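Local coordinates for oxidized polyvinyl alcohol hydrolase (PDB 3WL5), which hydrolyses beta-diketones such as nonane-4,6-dione and cleaves oxidized polyvinyl alcohol in the second step of polyvinyl alcohol degradation, at residues V23-P28 against L166-L171; V293-S298 against C344-F349. The protein carries 1 engineered substitution. All blocks are in the same frame, centred on the assembly; numbering follows the deposited sequence.

Both contacts reach the large mixed sheet of this alpha/beta-hydrolase. Contact 1 sets segment 23-28 against the corner from which strand 170-175 starts; that strand leads to Cys177, the engineered residue that takes the place of the probable nucleophile. Contact 2 closes one margin of the sheet, pairing strand 292-298 with the outermost strand 343-346. Strands 196-199 and 247-253 lie between strands 170-175 and 292-298. The centres of contacts 1 and 2 are about 28 Å apart, and the nearest atoms of contacts 1 and 2 about 11 Å. Through His294, contact 2 comes within about 3 Å, side chain to side chain, of Ser283, a probable charge-relay residue; contact 1 lies away from the active site.

Contact 1 of 2, residues V23-P28 against L166-L171; sequences VKWECP and LDARRL
The corner leading into central strand 170-175 of the alpha/beta-hydrolase sheet is covered by Val23 and Trp25, which meet Leu166, Ala168 and Leu171 without any hydrogen bond between the two segments. The indole of Trp25 reaches the corner with the far end of its six-membered ring: CH2 lies 3.7 Å from CB of Leu166, and CZ2 is 3.6 Å from the Leu166 carbonyl O. With CG beside its own backbone N (chi1 -50°), the Trp25 indole is directed at Leu166 and Ala168; Val23 CG1 lies over one of its faces, toward the rim. Val23 itself spans two partners, since its CG2 is 4.0 Å from both Ala168 CB and Leu171 CD1. The corner is a type I turn, closed by a bond of 2.9 Å from Arg170 N to Asp167 O and stiffened by an Asx turn in which Asp167 OD1 accepts from Arg169 N. Asp167 OD2 offers its syn lone pair to Arg170 NH1 at 2.8 Å, a salt bridge in the guanidinium plane. Farther along 23-28, Cys27 is disulfide-bonded to Cys159 of helix 148-160, while Leu166 and Leu171 pack between Val157 of that helix and Val64 of strand 62-68.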
ATOM      1  N   VAL A  23      -0.732  16.462 -11.978  1.00 35.94           N
ATOM      2  CA  VAL A  23      -0.160  16.700 -10.663  1.00 34.35           C
ATOM      3  C   VAL A  23       0.088  18.204 -10.545  1.00 34.26           C
ATOM      4  O   VAL A  23       0.751  18.819 -11.393  1.00 34.56           O
ATOM      5  CB  VAL A  23       1.176  15.959 -10.464  1.00 33.70           C
ATOM      6  CG1 VAL A  23       1.846  16.464  -9.176  1.00 32.49           C
ATOM      7  CG2 VAL A  23       0.924  14.478 -10.371  1.00 31.42           C
ATOM      8  N   LYS A  24      -0.432  18.772  -9.467  1.00 33.56           N
ATOM      9  CA  LYS A  24      -0.296  20.204  -9.202  1.00 31.97           C
ATOM     10  C   LYS A  24       0.550  20.347  -7.935  1.00 29.49           C
ATOM     11  O   LYS A  24       0.354  19.588  -6.976  1.00 29.80           O
ATOM     12  CB  LYS A  24      -1.690  20.770  -8.957  1.00 35.17           C
ATOM     13  CG  LYS A  24      -1.812  22.292  -8.872  1.00 39.18           C
ATOM     14  CD  LYS A  24      -3.319  22.621  -8.898  1.00 42.79           C
ATOM     15  CE  LYS A  24      -3.619  24.125  -8.985  1.00 44.21           C
ATOM     16  NZ  LYS A  24      -5.106  24.356  -8.904  1.00 45.51           N
ATOM     17  N   TRP A  25       1.516  21.260  -7.936  1.00 25.28           N
ATOM     18  CA  TRP A  25       2.326  21.440  -6.731  1.00 22.19           C
ATOM     19  C   TRP A  25       1.755  22.635  -5.984  1.00 21.86           C
ATOM     20  O   TRP A  25       1.764  23.784  -6.465  1.00 19.78           O
ATOM     21  CB  TRP A  25       3.813  21.664  -7.051  1.00 21.64           C
ATOM     22  CG  TRP A  25       4.417  20.646  -7.997  1.00 20.74           C
ATOM     23  CD1 TRP A  25       4.952  20.893  -9.243  1.00 22.12           C
ATOM     24  CD2 TRP A  25       4.528  19.229  -7.797  1.00 18.65           C
ATOM     25  NE1 TRP A  25       5.384  19.717  -9.822  1.00 21.53           N
ATOM     26  CE2 TRP A  25       5.138  18.682  -8.954  1.00 19.81           C
ATOM     27  CE3 TRP A  25       4.175  18.382  -6.761  1.00 17.24           C
ATOM     28  CZ2 TRP A  25       5.403  17.305  -9.096  1.00 17.47           C
ATOM     29  CZ3 TRP A  25       4.432  17.019  -6.900  1.00 18.37           C
ATOM     30  CH2 TRP A  25       5.035  16.499  -8.053  1.00 18.45           C
ATOM     31  N   GLU A  26       1.294  22.378  -4.767  1.00 21.03           N
ATOM     32  CA  GLU A  26       0.663  23.430  -3.976  1.00 20.00           C
ATOM     33  C   GLU A  26       0.642  22.957  -2.516  1.00 19.41           C
ATOM     34  O   GLU A  26       0.633  21.751  -2.257  1.00 17.35           O
ATOM     35  CB  GLU A  26      -0.769  23.600  -4.433  1.00 23.64           C
ATOM     36  CG  GLU A  26      -1.480  22.259  -4.549  1.00 28.49           C
ATOM     37  CD  GLU A  26      -2.944  22.404  -4.899  1.00 32.21           C
ATOM     38  OE1 GLU A  26      -3.306  23.491  -5.442  1.00 33.70           O
ATOM     39  OE2 GLU A  26      -3.718  21.430  -4.625  1.00 33.37           O
ATOM     40  N   CYS A  27       0.647  23.904  -1.590  1.00 20.04           N
ATOM     41  CA  CYS A  27       0.588  23.581  -0.168  1.00 19.39           C
ATOM     42  C   CYS A  27      -0.521  24.357   0.458  1.00 21.01           C
ATOM     43  O   CYS A  27      -0.986  25.350  -0.124  1.00 19.09           O
ATOM     44  CB  CYS A  27       1.831  24.062   0.593  1.00 19.94           C
ATOM     45  SG  CYS A  27       3.346  23.064   0.363  1.00 23.68           S
ATOM     46  N   PRO A  28      -1.017  23.890   1.622  1.00 19.44           N
ATOM     47  CA  PRO A  28      -2.054  24.619   2.355  1.00 19.67           C
ATOM     48  C   PRO A  28      -1.368  25.979   2.582  1.00 20.48           C
ATOM     49  O   PRO A  28      -0.173  26.060   2.860  1.00 20.73           O
ATOM     50  CB  PRO A  28      -2.131  23.853   3.656  1.00 20.70           C
ATOM     51  CG  PRO A  28      -1.958  22.420   3.174  1.00 18.65           C
ATOM     52  CD  PRO A  28      -0.825  22.538   2.205  1.00 19.05           C
ATOM     53  N   LEU A 166      10.149  16.905  -7.657  1.00 12.69           N
ATOM     54  CA  LEU A 166       9.620  15.511  -7.717  1.00 11.40           C
ATOM     55  C   LEU A 166       9.192  15.140  -9.145  1.00 11.91           C
ATOM     56  O   LEU A 166       8.655  15.950  -9.888  1.00 13.84           O
ATOM     57  CB  LEU A 166       8.387  15.364  -6.829  1.00 11.91           C
ATOM     58  CG  LEU A 166       8.629  15.842  -5.379  1.00 12.97           C
ATOM     59  CD1 LEU A 166       7.366  15.543  -4.537  1.00 12.27           C
ATOM     60  CD2 LEU A 166       9.880  15.149  -4.790  1.00 14.31           C
ATOM     61  N   ASP A 167       9.464  13.900  -9.528  1.00 11.58           N
ATOM     62  CA  ASP A 167       9.083  13.400 -10.870  1.00 11.39           C
ATOM     63  C   ASP A 167       7.601  12.981 -10.852  1.00 11.67           C
ATOM     64  O   ASP A 167       7.261  11.946 -10.246  1.00 13.52           O
ATOM     65  CB  ASP A 167       9.966  12.189 -11.185  1.00 12.80           C
ATOM     66  CG  ASP A 167       9.697  11.619 -12.561  1.00 13.34           C
ATOM     67  OD1 ASP A 167       8.618  11.903 -13.144  1.00 14.11           O
ATOM     68  OD2 ASP A 167      10.593  10.870 -13.025  1.00 15.95           O
ATOM     69  N   ALA A 168       6.727  13.777 -11.477  1.00 12.51           N
ATOM     70  CA  ALA A 168       5.281  13.501 -11.487  1.00 12.50           C
ATOM     71  C   ALA A 168       4.852  12.187 -12.138  1.00 13.06           C
ATOM     72  O   ALA A 168       3.689  11.762 -11.982  1.00 13.90           O
ATOM     73  CB  ALA A 168       4.523  14.677 -12.138  1.00 15.18           C
ATOM     74  N   ARG A 169       5.772  11.563 -12.870  1.00 12.48           N
ATOM     75  CA  ARG A 169       5.469  10.258 -13.505  1.00 13.02           C
ATOM     76  C   ARG A 169       6.010   9.108 -12.660  1.00 12.14           C
ATOM     77  O   ARG A 169       5.878   7.955 -13.048  1.00 11.54           O
ATOM     78  CB  ARG A 169       6.092  10.177 -14.898  1.00 14.89           C
ATOM     79  CG  ARG A 169       5.481  11.198 -15.881  1.00 17.46           C
ATOM     80  CD  ARG A 169       6.085  10.963 -17.296  1.00 18.69           C
ATOM     81  NE  ARG A 169       5.671   9.685 -17.869  1.00 20.04           N
ATOM     82  CZ  ARG A 169       6.366   8.970 -18.779  1.00 19.96           C
ATOM     83  NH1 ARG A 169       7.552   9.403 -19.233  1.00 21.53           N
ATOM     84  NH2 ARG A 169       5.868   7.830 -19.268  1.00 19.13           N
ATOM     85  N   ARG A 170       6.559   9.416 -11.480  1.00 11.84           N
ATOM     86  CA  ARG A 170       7.163   8.336 -10.686  1.00  9.14           C
ATOM     87  C   ARG A 170       6.863   8.531  -9.216  1.00  9.76           C
ATOM     88  O   ARG A 170       7.771   8.549  -8.364  1.00 10.44           O
ATOM     89  CB  ARG A 170       8.686   8.264 -10.897  1.00 11.23           C
ATOM     90  CG  ARG A 170       9.080   7.774 -12.310  1.00 10.64           C
ATOM     91  CD  ARG A 170      10.615   7.508 -12.416  1.00 12.39           C
ATOM     92  NE  ARG A 170      11.037   6.908 -13.692  1.00 12.12           N
ATOM     93  CZ  ARG A 170      11.190   7.568 -14.840  1.00 12.70           C
ATOM     94  NH1 ARG A 170      10.945   8.874 -14.935  1.00 13.13           N
ATOM     95  NH2 ARG A 170      11.587   6.917 -15.925  1.00 13.49           N
ATOM     96  N   LEU A 171       5.585   8.707  -8.939  1.00  9.62           N
ATOM     97  CA  LEU A 171       5.128   8.866  -7.542  1.00 10.05           C
ATOM     98  C   LEU A 171       4.621   7.455  -7.108  1.00 10.29           C
ATOM     99  O   LEU A 171       3.578   7.008  -7.594  1.00 11.16           O
ATOM    100  CB  LEU A 171       3.992   9.880  -7.461  1.00 10.97           C
ATOM    101  CG  LEU A 171       4.333  11.273  -8.039  1.00 11.21           C
ATOM    102  CD1 LEU A 171       3.110  12.117  -7.932  1.00 12.48           C
ATOM    103  CD2 LEU A 171       5.490  11.912  -7.289  1.00 10.49           C
TER

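Contact 2 of 2, residues V293-S298 against C344-F349; sequences VHVACS and CHVGPF
Phe349 has its CG turned away from its carbonyl carbon (chi1 -78°), laying the ring against Ala296, while His294 extends its imidazole opposite the backbone N (chi1 -177°), toward Gly347. These residues flank an antiparallel pairing at the margin of the alpha/beta-hydrolase sheet, where strand 292-298 takes up the outermost strand 343-346. Ala296 and His345 form the hydrogen-bonded pair, Ala296 N giving to His345 O at 2.8 Å and His345 N to Ala296 O at 3.1 Å. Beyond Val346, Gly347 N donates to His294 O at 2.8 Å, and Gly347 O takes a bond of 2.9 Å from His294 ND1, in the ring plane but above the carbonyl plane. NE2 of the same imidazole is hydrogen-bonded to Thr251 OG1. Phe349 N is hydrogen-bonded to OG of Ser283, a probable charge-relay residue whose side chain also touches His294. The methyl of Ala296 stands 3.6 Å above the centre of the Phe349 ring, a CH-pi contact, and also meets a face of the His345 imidazole. Cys297 O and Ser298 OG lie at the edge of the Phe349 ring, whose CE1 is 3.4 Å from Cys297 O. Replacing Phe349 by an alanine would probably uncover the Ala296 methyl and leave a gap beside Cys297 O. Beside Trp316 of helix 310-322, on the face of Val295 and Val346, a disulfide joins Cys297 SG to Cys344 SG, 2.1 Å apart with chi3 108°.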
ATOM      1  N   VAL A 293       0.663  -2.777 -15.268  1.00 10.37           N
ATOM      2  CA  VAL A 293       1.613  -3.875 -15.281  1.00 11.08           C
ATOM      3  C   VAL A 293       1.517  -4.400 -13.840  1.00 10.81           C
ATOM      4  O   VAL A 293       1.758  -3.641 -12.904  1.00 11.40           O
ATOM      5  CB  VAL A 293       3.040  -3.380 -15.477  1.00 11.91           C
ATOM      6  CG1 VAL A 293       4.030  -4.524 -15.174  1.00 13.76           C
ATOM      7  CG2 VAL A 293       3.233  -2.899 -16.917  1.00 15.41           C
ATOM      8  N   HIS A 294       1.174  -5.668 -13.658  1.00 11.90           N
ATOM      9  CA  HIS A 294       1.131  -6.234 -12.306  1.00 10.91           C
ATOM     10  C   HIS A 294       2.249  -7.240 -12.143  1.00 13.05           C
ATOM     11  O   HIS A 294       2.424  -8.125 -12.989  1.00 11.80           O
ATOM     12  CB  HIS A 294      -0.172  -6.975 -12.011  1.00 11.09           C
ATOM     13  CG  HIS A 294      -0.214  -7.485 -10.609  1.00 10.28           C
ATOM     14  ND1 HIS A 294       0.246  -8.736 -10.252  1.00 10.09           N
ATOM     15  CD2 HIS A 294      -0.456  -6.829  -9.451  1.00 10.39           C
ATOM     16  CE1 HIS A 294       0.285  -8.813  -8.922  1.00 10.11           C
ATOM     17  NE2 HIS A 294      -0.132  -7.672  -8.418  1.00  9.79           N
ATOM     18  N   VAL A 295       3.050  -7.085 -11.089  1.00  9.72           N
ATOM     19  CA  VAL A 295       4.118  -8.017 -10.839  1.00  9.53           C
ATOM     20  C   VAL A 295       3.751  -8.746  -9.567  1.00 11.06           C
ATOM     21  O   VAL A 295       3.517  -8.105  -8.528  1.00 10.56           O
ATOM     22  CB  VAL A 295       5.491  -7.332 -10.678  1.00  9.15           C
ATOM     23  CG1 VAL A 295       6.516  -8.397 -10.258  1.00 12.80           C
ATOM     24  CG2 VAL A 295       5.884  -6.614 -11.946  1.00 12.11           C
ATOM     25  N   ALA A 296       3.677 -10.090  -9.641  1.00 10.06           N
ATOM     26  CA  ALA A 296       3.334 -10.879  -8.457  1.00 12.58           C
ATOM     27  C   ALA A 296       4.638 -11.435  -7.907  1.00 13.01           C
ATOM     28  O   ALA A 296       5.337 -12.185  -8.601  1.00 13.46           O
ATOM     29  CB  ALA A 296       2.383 -12.033  -8.856  1.00 12.46           C
ATOM     30  N   CYS A 297       4.959 -11.097  -6.646  1.00 12.61           N
ATOM     31  CA  CYS A 297       6.172 -11.582  -6.019  1.00 12.68           C
ATOM     32  C   CYS A 297       5.887 -12.434  -4.788  1.00 12.54           C
ATOM     33  O   CYS A 297       5.043 -12.092  -3.971  1.00 12.31           O
ATOM     34  CB  CYS A 297       7.028 -10.408  -5.527  1.00 14.59           C
ATOM     35  SG  CYS A 297       7.989  -9.558  -6.783  1.00 15.70           S
ATOM     36  N   SER A 298       6.581 -13.566  -4.675  1.00 12.39           N
ATOM     37  CA  SER A 298       6.413 -14.431  -3.496  1.00 12.71           C
ATOM     38  C   SER A 298       7.710 -14.615  -2.759  1.00 13.15           C
ATOM     39  O   SER A 298       8.777 -14.694  -3.408  1.00 13.29           O
ATOM     40  CB  SER A 298       5.995 -15.835  -3.936  1.00 15.63           C
ATOM     41  OG  SER A 298       4.758 -15.821  -4.630  1.00 18.20           O
ATOM     42  N   CYS A 344       9.292 -13.801  -8.770  1.00 13.93           N
ATOM     43  CA  CYS A 344       8.333 -12.824  -9.272  1.00 14.41           C
ATOM     44  C   CYS A 344       8.102 -12.988 -10.764  1.00 14.76           C
ATOM     45  O   CYS A 344       8.988 -13.441 -11.479  1.00 16.55           O
ATOM     46  CB  CYS A 344       8.835 -11.383  -9.105  1.00 15.57           C
ATOM     47  SG  CYS A 344       9.394 -10.919  -7.418  1.00 15.26           S
ATOM     48  N   HIS A 345       6.910 -12.628 -11.202  1.00 13.83           N
ATOM     49  CA  HIS A 345       6.583 -12.631 -12.630  1.00 13.78           C
ATOM     50  C   HIS A 345       5.481 -11.619 -12.898  1.00 14.02           C
ATOM     51  O   HIS A 345       4.758 -11.187 -11.956  1.00 13.58           O
ATOM     52  CB  HIS A 345       6.112 -13.998 -13.118  1.00 16.58           C
ATOM     53  CG  HIS A 345       4.837 -14.451 -12.486  1.00 17.89           C
ATOM     54  ND1 HIS A 345       4.812 -15.130 -11.288  1.00 21.60           N
ATOM     55  CD2 HIS A 345       3.544 -14.299 -12.866  1.00 21.23           C
ATOM     56  CE1 HIS A 345       3.554 -15.384 -10.954  1.00 20.20           C
ATOM     57  NE2 HIS A 345       2.768 -14.886 -11.889  1.00 22.59           N
ATOM     58  N   VAL A 346       5.315 -11.265 -14.175  1.00 13.47           N
ATOM     59  CA  VAL A 346       4.282 -10.362 -14.562  1.00 13.16           C
ATOM     60  C   VAL A 346       2.976 -11.174 -14.673  1.00 13.39           C
ATOM     61  O   VAL A 346       2.981 -12.259 -15.280  1.00 16.23           O
ATOM     62  CB  VAL A 346       4.603  -9.744 -15.919  1.00 14.89           C
ATOM     63  CG1 VAL A 346       3.470  -8.893 -16.383  1.00 15.92           C
ATOM     64  CG2 VAL A 346       5.852  -8.870 -15.771  1.00 14.03           C
ATOM     65  N   GLY A 347       1.881 -10.650 -14.121  1.00 11.78           N
ATOM     66  CA  GLY A 347       0.589 -11.311 -14.186  1.00 11.56           C
ATOM     67  C   GLY A 347       0.057 -11.600 -12.783  1.00 12.18           C
ATOM     68  O   GLY A 347       0.610 -11.139 -11.748  1.00 10.92           O
ATOM     69  N   PRO A 348      -1.019 -12.373 -12.703  1.00 13.85           N
ATOM     70  CA  PRO A 348      -1.587 -12.721 -11.384  1.00 13.76           C
ATOM     71  C   PRO A 348      -0.727 -13.769 -10.682  1.00 13.15           C
ATOM     72  O   PRO A 348       0.105 -14.418 -11.301  1.00 13.98           O
ATOM     73  CB  PRO A 348      -2.963 -13.338 -11.726  1.00 14.08           C
ATOM     74  CG  PRO A 348      -2.765 -13.897 -13.103  1.00 16.44           C
ATOM     75  CD  PRO A 348      -1.735 -13.003 -13.829  1.00 13.02           C
ATOM     76  N   PHE A 349      -0.902 -13.944  -9.376  1.00 11.83           N
ATOM     77  CA  PHE A 349      -0.236 -15.054  -8.721  1.00 12.51           C
ATOM     78  C   PHE A 349      -0.729 -16.363  -9.338  1.00 14.29           C
ATOM     79  O   PHE A 349      -1.906 -16.490  -9.760  1.00 13.80           O
ATOM     80  CB  PHE A 349      -0.556 -15.074  -7.224  1.00 12.66           C
ATOM     81  CG  PHE A 349       0.212 -14.073  -6.461  1.00 11.65           C
ATOM     82  CD1 PHE A 349       1.510 -14.362  -6.014  1.00 12.07           C
ATOM     83  CD2 PHE A 349      -0.352 -12.810  -6.186  1.00 11.17           C
ATOM     84  CE1 PHE A 349       2.262 -13.422  -5.294  1.00 10.82           C
ATOM     85  CE2 PHE A 349       0.406 -11.874  -5.477  1.00 11.38           C
ATOM     86  CZ  PHE A 349       1.693 -12.165  -5.033  1.00 11.23           C
TER